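Local coordinates for protein DNA alpha-glucosyltransferase (Enterobacteria phage T4, PDB 1XV5) that is a glucosyltransferase of the GT-B fold class, with two Rossmann-like domains, and holds uridine-5'-diphosphate in a pocket, at residues 22-27 against 78-83; 95-100 against 129-134; 288-293 against 359-364. One frame throughout, in Å; residues are numbered along the deposited sequence.

Interaction 1. Residues 22-27 against 78-83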
loop_
_atom_site.group_PDB
_atom_site.type_symbol
_atom_site.label_atom_id
_atom_site.label_comp_id
_atom_site.label_asym_id
_atom_site.label_seq_id
_atom_site.Cartn_x
_atom_site.Cartn_y
_atom_site.Cartn_z
ATOM N N LEU A 22 -9.623 -4.450 2.631
ATOM C CA LEU A 22 -10.917 -4.004 2.130
ATOM C C LEU A 22 -11.120 -4.414 0.675
ATOM O O LEU A 22 -12.214 -4.826 0.285
ATOM C CB LEU A 22 -11.045 -2.485 2.283
ATOM C CG LEU A 22 -10.980 -1.977 3.731
ATOM C CD1 LEU A 22 -11.105 -0.460 3.761
ATOM C CD2 LEU A 22 -12.097 -2.614 4.548
ATOM N N GLU A 23 -10.064 -4.308 -0.128
ATOM C CA GLU A 23 -10.141 -4.693 -1.534
ATOM C C GLU A 23 -10.313 -6.207 -1.625
ATOM O O GLU A 23 -11.000 -6.712 -2.513
ATOM C CB GLU A 23 -8.867 -4.261 -2.272
ATOM C CG GLU A 23 -8.738 -2.756 -2.416
ATOM C CD GLU A 23 -9.700 -2.181 -3.442
ATOM O OE1 GLU A 23 -9.960 -0.962 -3.397
ATOM O OE2 GLU A 23 -10.189 -2.942 -4.304
ATOM N N GLN A 24 -9.678 -6.920 -0.698
ATOM C CA GLN A 24 -9.762 -8.375 -0.641
ATOM C C GLN A 24 -11.204 -8.765 -0.332
ATOM O O GLN A 24 -11.769 -9.652 -0.970
ATOM C CB GLN A 24 -8.827 -8.902 0.449
ATOM C CG GLN A 24 -8.646 -10.411 0.482
ATOM C CD GLN A 24 -7.467 -10.814 1.348
ATOM O OE1 GLN A 24 -6.655 -11.658 0.967
ATOM N NE2 GLN A 24 -7.366 -10.206 2.521
ATOM N N ARG A 25 -11.795 -8.097 0.653
ATOM C CA ARG A 25 -13.177 -8.374 1.019
ATOM C C ARG A 25 -14.070 -8.139 -0.196
ATOM O O ARG A 25 -14.905 -8.977 -0.532
ATOM C CB ARG A 25 -13.611 -7.464 2.174
ATOM C CG ARG A 25 -15.112 -7.438 2.430
ATOM C CD ARG A 25 -15.439 -6.632 3.684
ATOM N NE ARG A 25 -16.877 -6.513 3.914
ATOM C CZ ARG A 25 -17.673 -5.672 3.261
ATOM N NH1 ARG A 25 -18.971 -5.637 3.535
ATOM N NH2 ARG A 25 -17.172 -4.852 2.346
ATOM N N ASP A 26 -13.881 -7.005 -0.864
ATOM C CA ASP A 26 -14.690 -6.677 -2.035
ATOM C C ASP A 26 -14.607 -7.738 -3.126
ATOM O O ASP A 26 -15.618 -8.098 -3.728
ATOM C CB ASP A 26 -14.274 -5.326 -2.633
ATOM C CG ASP A 26 -14.688 -4.144 -1.776
ATOM O OD1 ASP A 26 -15.598 -4.292 -0.933
ATOM O OD2 ASP A 26 -14.111 -3.053 -1.960
ATOM N N TRP A 27 -13.403 -8.235 -3.391
ATOM C CA TRP A 27 -13.236 -9.244 -4.429
ATOM C C TRP A 27 -13.975 -10.532 -4.066
ATOM O O TRP A 27 -14.694 -11.088 -4.890
ATOM C CB TRP A 27 -11.752 -9.551 -4.660
ATOM C CG TRP A 27 -11.534 -10.529 -5.783
ATOM C CD1 TRP A 27 -11.438 -10.243 -7.119
ATOM C CD2 TRP A 27 -11.455 -11.954 -5.672
ATOM N NE1 TRP A 27 -11.308 -11.406 -7.844
ATOM C CE2 TRP A 27 -11.314 -12.470 -6.980
ATOM C CE3 TRP A 27 -11.492 -12.848 -4.593
ATOM C CZ2 TRP A 27 -11.211 -13.840 -7.239
ATOM C CZ3 TRP A 27 -11.389 -14.212 -4.851
ATOM C CH2 TRP A 27 -11.249 -14.693 -6.164
ATOM N N ILE A 78 -11.750 -20.361 5.220
ATOM C CA ILE A 78 -10.420 -19.821 4.987
ATOM C C ILE A 78 -10.204 -18.605 5.880
ATOM O O ILE A 78 -11.010 -17.675 5.877
ATOM C CB ILE A 78 -10.265 -19.391 3.517
ATOM C CG1 ILE A 78 -10.512 -20.596 2.605
ATOM C CG2 ILE A 78 -8.881 -18.800 3.286
ATOM C CD1 ILE A 78 -10.491 -20.265 1.125
ATOM N N LEU A 79 -9.125 -18.627 6.656
ATOM C CA LEU A 79 -8.795 -17.511 7.534
ATOM C C LEU A 79 -7.585 -16.801 6.946
ATOM O O LEU A 79 -6.536 -17.413 6.746
ATOM C CB LEU A 79 -8.456 -18.007 8.943
ATOM C CG LEU A 79 -7.947 -16.924 9.900
ATOM C CD1 LEU A 79 -9.038 -15.893 10.141
ATOM C CD2 LEU A 79 -7.521 -17.563 11.218
ATOM N N ILE A 80 -7.735 -15.513 6.667
ATOM C CA ILE A 80 -6.648 -14.738 6.097
ATOM C C ILE A 80 -6.115 -13.754 7.123
ATOM O O ILE A 80 -6.819 -12.843 7.549
ATOM C CB ILE A 80 -7.114 -13.975 4.843
ATOM C CG1 ILE A 80 -7.668 -14.969 3.818
ATOM C CG2 ILE A 80 -5.947 -13.188 4.248
ATOM C CD1 ILE A 80 -8.240 -14.324 2.573
ATOM N N ILE A 81 -4.868 -13.954 7.528
ATOM C CA ILE A 81 -4.243 -13.086 8.509
ATOM C C ILE A 81 -3.309 -12.109 7.803
ATOM O O ILE A 81 -2.256 -12.497 7.289
ATOM C CB ILE A 81 -3.461 -13.913 9.541
ATOM C CG1 ILE A 81 -4.397 -14.952 10.168
ATOM C CG2 ILE A 81 -2.890 -12.999 10.616
ATOM C CD1 ILE A 81 -3.747 -15.812 11.239
ATOM N N ASN A 82 -3.707 -10.843 7.774
ATOM C CA ASN A 82 -2.921 -9.816 7.103
ATOM C C ASN A 82 -1.978 -9.022 7.998
ATOM O O ASN A 82 -1.155 -8.253 7.504
ATOM C CB ASN A 82 -3.847 -8.864 6.343
ATOM C CG ASN A 82 -4.462 -9.514 5.119
ATOM O OD1 ASN A 82 -3.783 -10.222 4.379
ATOM N ND2 ASN A 82 -5.745 -9.266 4.894
ATOM N N SER A 83 -2.090 -9.203 9.308
ATOM C CA SER A 83 -1.209 -8.510 10.239
ATOM C C SER A 83 -1.263 -9.178 11.608
ATOM O O SER A 83 -2.243 -9.846 11.941
ATOM C CB SER A 83 -1.597 -7.030 10.365
ATOM O OG SER A 83 -2.899 -6.872 10.898
#
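Gln24 reaches out from helix 17-30 and meets Ile80 of strand 78-83 nearly head on, the two side chains approaching from opposite directions. The first torsion of Gln24 (chi1 -171°) places CG opposite the backbone N, and the chain then runs extended, which carries its amide group clear of the helix and onto the two branches of the isoleucine. Gln24 CD comes within 3.8 Å of Ile80 CD1, and the methyl Ile80 CG2 follows at 4.0 Å from the same carbon, so the amide lies against both methyl groups of one side chain. Asn82, two residues farther along the strand and facing the helix as Ile80 does, brings its own amide beside that of Gln24. The two amide planes are only 20° apart and so almost share one plane. Gln24 NE2 and Asn82 ND2 are 3.0 Å apart as modelled; one of the two amides is probably turned over, and with it turned back the pair may be a hydrogen bond. The backbones stay well separated, with 9.8 Å between the CA atoms of Gln24 and Ile80, and the extended Gln24 side chain spans most of the gap in a fully buried setting. This is helix-on-sheet packing in the N-terminal Rossmann-like domain. Helix 17-30 links strands 3-8 and 34-40, and strand 78-83 runs parallel between 3-8 and 109-114; Gln24 accordingly also touches Ile6 and Tyr113 on these flanking strands, while Trp27, one helical turn on, meets Phe392 of helix 388-399.

Interaction 2. Residues 95-100 against 129-134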
loop_
_atom_site.group_PDB
_atom_site.type_symbol
_atom_site.label_atom_id
_atom_site.label_comp_id
_atom_site.label_asym_id
_atom_site.label_seq_id
_atom_site.Cartn_x
_atom_site.Cartn_y
_atom_site.Cartn_z
ATOM N N ASN A 95 -0.617 -12.893 24.124
ATOM C CA ASN A 95 -0.853 -14.230 24.656
ATOM C C ASN A 95 -2.147 -14.811 24.091
ATOM O O ASN A 95 -2.185 -15.967 23.663
ATOM C CB ASN A 95 -0.921 -14.189 26.186
ATOM C CG ASN A 95 0.427 -13.901 26.823
ATOM O OD1 ASN A 95 0.519 -13.656 28.028
ATOM N ND2 ASN A 95 1.485 -13.939 26.019
ATOM N N ASN A 96 -3.208 -14.012 24.085
ATOM C CA ASN A 96 -4.479 -14.485 23.556
ATOM C C ASN A 96 -4.407 -14.672 22.047
ATOM O O ASN A 96 -5.137 -15.488 21.487
ATOM C CB ASN A 96 -5.617 -13.526 23.919
ATOM C CG ASN A 96 -6.005 -13.616 25.385
ATOM O OD1 ASN A 96 -5.757 -14.629 26.036
ATOM N ND2 ASN A 96 -6.630 -12.567 25.904
ATOM N N TYR A 97 -3.533 -13.919 21.384
ATOM C CA TYR A 97 -3.393 -14.067 19.943
ATOM C C TYR A 97 -2.741 -15.415 19.664
ATOM O O TYR A 97 -3.158 -16.144 18.766
ATOM C CB TYR A 97 -2.542 -12.942 19.345
ATOM C CG TYR A 97 -2.215 -13.176 17.887
ATOM C CD1 TYR A 97 -0.937 -13.565 17.493
ATOM C CD2 TYR A 97 -3.203 -13.075 16.908
ATOM C CE1 TYR A 97 -0.649 -13.853 16.158
ATOM C CE2 TYR A 97 -2.927 -13.365 15.570
ATOM C CZ TYR A 97 -1.649 -13.755 15.205
ATOM O OH TYR A 97 -1.373 -14.069 13.893
ATOM N N LYS A 98 -1.719 -15.747 20.446
ATOM C CA LYS A 98 -1.033 -17.020 20.277
ATOM C C LYS A 98 -1.985 -18.169 20.594
ATOM O O LYS A 98 -1.928 -19.218 19.953
ATOM C CB LYS A 98 0.198 -17.096 21.184
ATOM C CG LYS A 98 1.304 -16.125 20.806
ATOM C CD LYS A 98 2.557 -16.362 21.635
ATOM C CE LYS A 98 3.679 -15.423 21.217
ATOM N NZ LYS A 98 4.941 -15.683 21.967
ATOM N N LYS A 99 -2.859 -17.968 21.579
ATOM C CA LYS A 99 -3.820 -19.001 21.951
ATOM C C LYS A 99 -4.795 -19.202 20.798
ATOM O O LYS A 99 -5.210 -20.328 20.506
ATOM C CB LYS A 99 -4.598 -18.608 23.212
ATOM C CG LYS A 99 -5.424 -19.758 23.771
ATOM C CD LYS A 99 -6.469 -19.314 24.782
ATOM C CE LYS A 99 -5.873 -18.646 25.998
ATOM N NZ LYS A 99 -6.963 -18.236 26.931
ATOM N N LEU A 100 -5.163 -18.104 20.146
ATOM C CA LEU A 100 -6.074 -18.164 19.010
ATOM C C LEU A 100 -5.507 -19.069 17.927
ATOM O O LEU A 100 -6.203 -19.938 17.402
ATOM C CB LEU A 100 -6.294 -16.770 18.418
ATOM C CG LEU A 100 -7.469 -15.936 18.917
ATOM C CD1 LEU A 100 -7.463 -14.588 18.202
ATOM C CD2 LEU A 100 -8.775 -16.671 18.647
ATOM N N GLU A 129 6.209 -15.605 13.902
ATOM C CA GLU A 129 6.741 -16.948 13.705
ATOM C C GLU A 129 5.650 -17.993 13.895
ATOM O O GLU A 129 5.510 -18.907 13.085
ATOM C CB GLU A 129 7.894 -17.230 14.677
ATOM C CG GLU A 129 8.492 -18.622 14.505
ATOM C CD GLU A 129 9.657 -18.906 15.441
ATOM O OE1 GLU A 129 10.247 -20.001 15.327
ATOM O OE2 GLU A 129 9.984 -18.044 16.285
ATOM N N GLU A 130 4.877 -17.852 14.968
ATOM C CA GLU A 130 3.800 -18.791 15.258
ATOM C C GLU A 130 2.735 -18.731 14.173
ATOM O O GLU A 130 2.114 -19.737 13.834
ATOM C CB GLU A 130 3.172 -18.483 16.621
ATOM C CG GLU A 130 4.074 -18.813 17.801
ATOM C CD GLU A 130 4.973 -17.664 18.215
ATOM O OE1 GLU A 130 5.361 -16.850 17.352
ATOM O OE2 GLU A 130 5.302 -17.584 19.416
ATOM N N THR A 131 2.532 -17.538 13.630
ATOM C CA THR A 131 1.549 -17.337 12.580
ATOM C C THR A 131 2.003 -18.067 11.321
ATOM O O THR A 131 1.216 -18.753 10.662
ATOM C CB THR A 131 1.386 -15.836 12.269
ATOM O OG1 THR A 131 1.015 -15.141 13.467
ATOM C CG2 THR A 131 0.316 -15.621 11.206
ATOM N N VAL A 132 3.281 -17.914 10.996
ATOM C CA VAL A 132 3.860 -18.551 9.822
ATOM C C VAL A 132 3.818 -20.076 9.925
ATOM O O VAL A 132 3.552 -20.763 8.939
ATOM C CB VAL A 132 5.326 -18.098 9.615
ATOM C CG1 VAL A 132 5.986 -18.919 8.517
ATOM C CG2 VAL A 132 5.359 -16.617 9.254
ATOM N N ARG A 133 4.067 -20.603 11.119
ATOM C CA ARG A 133 4.067 -22.048 11.314
ATOM C C ARG A 133 2.684 -22.684 11.178
ATOM O O ARG A 133 2.568 -23.858 10.826
ATOM C CB ARG A 133 4.674 -22.391 12.676
ATOM C CG ARG A 133 6.149 -22.026 12.782
ATOM C CD ARG A 133 6.732 -22.374 14.145
ATOM N NE ARG A 133 8.145 -22.007 14.237
ATOM C CZ ARG A 133 9.123 -22.619 13.578
ATOM N NH1 ARG A 133 8.852 -23.639 12.774
ATOM N NH2 ARG A 133 10.375 -22.206 13.717
ATOM N N ARG A 134 1.638 -21.911 11.447
ATOM C CA ARG A 134 0.275 -22.422 11.338
ATOM C C ARG A 134 -0.253 -22.271 9.915
ATOM O O ARG A 134 -1.137 -23.010 9.485
ATOM C CB ARG A 134 -0.655 -21.675 12.300
ATOM C CG ARG A 134 -2.135 -22.016 12.128
ATOM C CD ARG A 134 -2.409 -23.484 12.420
ATOM N NE ARG A 134 -3.807 -23.855 12.199
ATOM C CZ ARG A 134 -4.360 -24.051 11.006
ATOM N NH1 ARG A 134 -5.641 -24.386 10.914
ATOM N NH2 ARG A 134 -3.637 -23.918 9.901
#
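Tyr97 and Thr131 supply the stronger of the two polar links between helices 91-103 and 128-134. Tyr97 OH donates a hydrogen bond to Thr131 OG1 over 2.7 Å, and the acceptor lies at the edge of the ring, in its plane, with the two side chains crossing at about a right angle. With CG anti to the backbone N (chi1 172°), the tyrosine extends its ring across to the other helix. Thr131 OG1 is itself bonded to Gly127 O, so this buried hydroxyl is held from two partners.

The second link is ionic and lies nearer the surface. Lys98 stretches out in full, whereas Glu130 bends back at chi2 (89°), and the salt bridge from Lys98 NZ to Glu130 OE2 is 3.2 Å long and weak as a hydrogen bond. Lys98 CE comes as close to that oxygen as the nitrogen does. Both helices cover one face of the N-terminal Rossmann-like sheet, where Thr131 also rests on Val112 of strand 109-114.

A further salt bridge lies within helix 128-134. Arg133 grips Glu129 OE1 side-on through two nitrogens, and Arg133 NH2, 2.7 Å away, is met by the anti lone pair of Glu129 OE1. The guanidinium is also tied to Trp155 O, at the end of helix 146-155.

Interaction 3. Residues 288-293 against 359-364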
loop_
_atom_site.group_PDB
_atom_site.type_symbol
_atom_site.label_atom_id
_atom_site.label_comp_id
_atom_site.label_asym_id
_atom_site.label_seq_id
_atom_site.Cartn_x
_atom_site.Cartn_y
_atom_site.Cartn_z
ATOM N N SER A 288 -6.116 17.125 -10.273
ATOM C CA SER A 288 -4.735 17.607 -10.234
ATOM C C SER A 288 -4.003 17.177 -11.501
ATOM O O SER A 288 -4.135 16.041 -11.953
ATOM C CB SER A 288 -4.012 17.045 -9.010
ATOM O OG SER A 288 -4.660 17.436 -7.814
ATOM N N GLY A 289 -3.227 18.090 -12.069
ATOM C CA GLY A 289 -2.512 17.775 -13.291
ATOM C C GLY A 289 -1.580 16.585 -13.197
ATOM O O GLY A 289 -1.603 15.691 -14.050
ATOM N N PHE A 290 -0.758 16.559 -12.153
ATOM C CA PHE A 290 0.198 15.479 -11.994
ATOM C C PHE A 290 0.261 14.931 -10.581
ATOM O O PHE A 290 0.295 15.687 -9.610
ATOM C CB PHE A 290 1.581 15.960 -12.448
ATOM C CG PHE A 290 1.584 16.501 -13.843
ATOM C CD1 PHE A 290 1.206 17.818 -14.096
ATOM C CD2 PHE A 290 1.853 15.664 -14.919
ATOM C CE1 PHE A 290 1.085 18.288 -15.407
ATOM C CE2 PHE A 290 1.735 16.125 -16.230
ATOM C CZ PHE A 290 1.348 17.437 -16.472
ATOM N N GLY A 291 0.248 13.604 -10.491
ATOM C CA GLY A 291 0.317 12.921 -9.213
ATOM C C GLY A 291 1.692 12.298 -9.076
ATOM O O GLY A 291 2.241 11.766 -10.043
ATOM N N TYR A 292 2.241 12.347 -7.868
ATOM C CA TYR A 292 3.570 11.816 -7.617
ATOM C C TYR A 292 3.601 10.705 -6.584
ATOM O O TYR A 292 2.993 10.805 -5.522
ATOM C CB TYR A 292 4.493 12.939 -7.146
ATOM C CG TYR A 292 4.708 14.031 -8.166
ATOM C CD1 TYR A 292 5.957 14.219 -8.757
ATOM C CD2 TYR A 292 3.664 14.875 -8.542
ATOM C CE1 TYR A 292 6.163 15.226 -9.704
ATOM C CE2 TYR A 292 3.857 15.885 -9.487
ATOM C CZ TYR A 292 5.109 16.053 -10.062
ATOM O OH TYR A 292 5.306 17.047 -10.997
ATOM N N GLN A 293 4.325 9.645 -6.913
ATOM C CA GLN A 293 4.498 8.510 -6.017
ATOM C C GLN A 293 5.957 8.180 -6.262
ATOM O O GLN A 293 6.305 7.551 -7.262
ATOM C CB GLN A 293 3.587 7.354 -6.432
ATOM C CG GLN A 293 3.188 6.458 -5.270
ATOM C CD GLN A 293 4.309 5.545 -4.815
ATOM O OE1 GLN A 293 5.479 5.775 -5.116
ATOM N NE2 GLN A 293 3.953 4.504 -4.077
ATOM N N GLU A 359 10.372 18.639 -18.348
ATOM C CA GLU A 359 10.084 18.970 -19.740
ATOM C C GLU A 359 8.898 18.154 -20.242
ATOM O O GLU A 359 8.056 18.658 -20.982
ATOM C CB GLU A 359 11.313 18.719 -20.616
ATOM C CG GLU A 359 12.435 19.718 -20.366
ATOM C CD GLU A 359 12.024 21.147 -20.686
ATOM O OE1 GLU A 359 12.710 22.086 -20.232
ATOM O OE2 GLU A 359 11.015 21.335 -21.400
ATOM N N ARG A 360 8.824 16.896 -19.823
ATOM C CA ARG A 360 7.726 16.031 -20.235
ATOM C C ARG A 360 6.433 16.528 -19.588
ATOM O O ARG A 360 5.373 16.537 -20.216
ATOM C CB ARG A 360 8.018 14.584 -19.826
ATOM C CG ARG A 360 6.957 13.567 -20.256
ATOM C CD ARG A 360 6.688 13.595 -21.762
ATOM N NE ARG A 360 5.856 12.466 -22.174
ATOM C CZ ARG A 360 5.328 12.314 -23.384
ATOM N NH1 ARG A 360 5.535 13.224 -24.327
ATOM N NH2 ARG A 360 4.591 11.244 -23.655
ATOM N N ILE A 361 6.529 16.952 -18.333
ATOM C CA ILE A 361 5.376 17.470 -17.611
ATOM C C ILE A 361 4.844 18.717 -18.318
ATOM O O ILE A 361 3.637 18.880 -18.491
ATOM C CB ILE A 361 5.757 17.811 -16.152
ATOM C CG1 ILE A 361 6.012 16.513 -15.381
ATOM C CG2 ILE A 361 4.659 18.637 -15.494
ATOM C CD1 ILE A 361 6.538 16.723 -13.964
ATOM N N LYS A 362 5.745 19.600 -18.731
ATOM C CA LYS A 362 5.321 20.805 -19.425
ATOM C C LYS A 362 4.675 20.451 -20.763
ATOM O O LYS A 362 3.737 21.116 -21.204
ATOM C CB LYS A 362 6.510 21.746 -19.639
ATOM C CG LYS A 362 7.017 22.391 -18.354
ATOM C CD LYS A 362 8.034 23.494 -18.630
ATOM C CE LYS A 362 9.305 22.951 -19.260
ATOM N NZ LYS A 362 10.244 24.056 -19.607
ATOM N N GLU A 363 5.176 19.400 -21.405
ATOM C CA GLU A 363 4.625 18.974 -22.685
ATOM C C GLU A 363 3.172 18.523 -22.529
ATOM O O GLU A 363 2.299 18.950 -23.281
ATOM C CB GLU A 363 5.475 17.842 -23.273
ATOM C CG GLU A 363 4.892 17.204 -24.523
ATOM C CD GLU A 363 5.857 16.243 -25.189
ATOM O OE1 GLU A 363 6.583 15.531 -24.461
ATOM O OE2 GLU A 363 5.883 16.194 -26.440
ATOM N N LEU A 364 2.902 17.670 -21.546
ATOM C CA LEU A 364 1.534 17.207 -21.342
ATOM C C LEU A 364 0.631 18.332 -20.844
ATOM O O LEU A 364 -0.552 18.375 -21.170
ATOM C CB LEU A 364 1.497 16.030 -20.352
ATOM C CG LEU A 364 1.756 14.639 -20.943
ATOM C CD1 LEU A 364 3.152 14.573 -21.534
ATOM C CD2 LEU A 364 1.587 13.580 -19.859
#
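Phe290 turns its CG anti to the carbonyl carbon (chi1 -55°), and Ile361 sets its CG2 anti to the backbone N; these rotations bring the phenyl face and the methyl group together. The contact packs helix 354-365 on strand 288-293 in the parallel sheet of the C-terminal Rossmann-like domain of the GT-B fold. The short segments 290-293 and 359-364 run nearly antiparallel, at 150°, with their axes 11.5 Å apart at closest approach.

Ile361 CG2 sits over the centre of the Phe290 ring in a CH-pi contact, 3.6 Å from the centroid and only 13° off the ring normal. At the ring edge, near its plane, Leu364 CB lies 4.1 Å from Phe290 CE2; Leu364 and Phe290 both touch Ile319 of the adjacent strand. The other branch of Ile361 points at Tyr292: Ile361 CD1 approaches Tyr292 OH to 3.2 Å, and that hydroxyl has a weak hydrogen bond with Asn200 ND2. Phe218 of helix 212-223 packs against both Tyr292 and Ile361. Phe290 CZ, finally, comes within 3.4 Å of Ile361 O, a carbonyl oxygen that also accepts a hydrogen bond from Ser365 OG.

Overall arrangement
Interactions 1 and 2 belong to the N-terminal domain, and their centres are about 18 Å apart. Strand 78-83 joins them, since it leads into helix 91-103 and its two faces serve different contacts: Ile80 and Asn82 look to helix 17-30, whereas Ile81 points away from it and packs its CG2 3.8 Å from Tyr97 OH and its CD1 4.1 Å from Thr131 CG2. Interaction 3 lies in the other domain, across the centre of the chain, about 34 Å from interaction 1 and about 47 Å from interaction 2 between centres. The bound UDP is about 11 Å from the Asn82 side chain and about 12 Å from that of Tyr292.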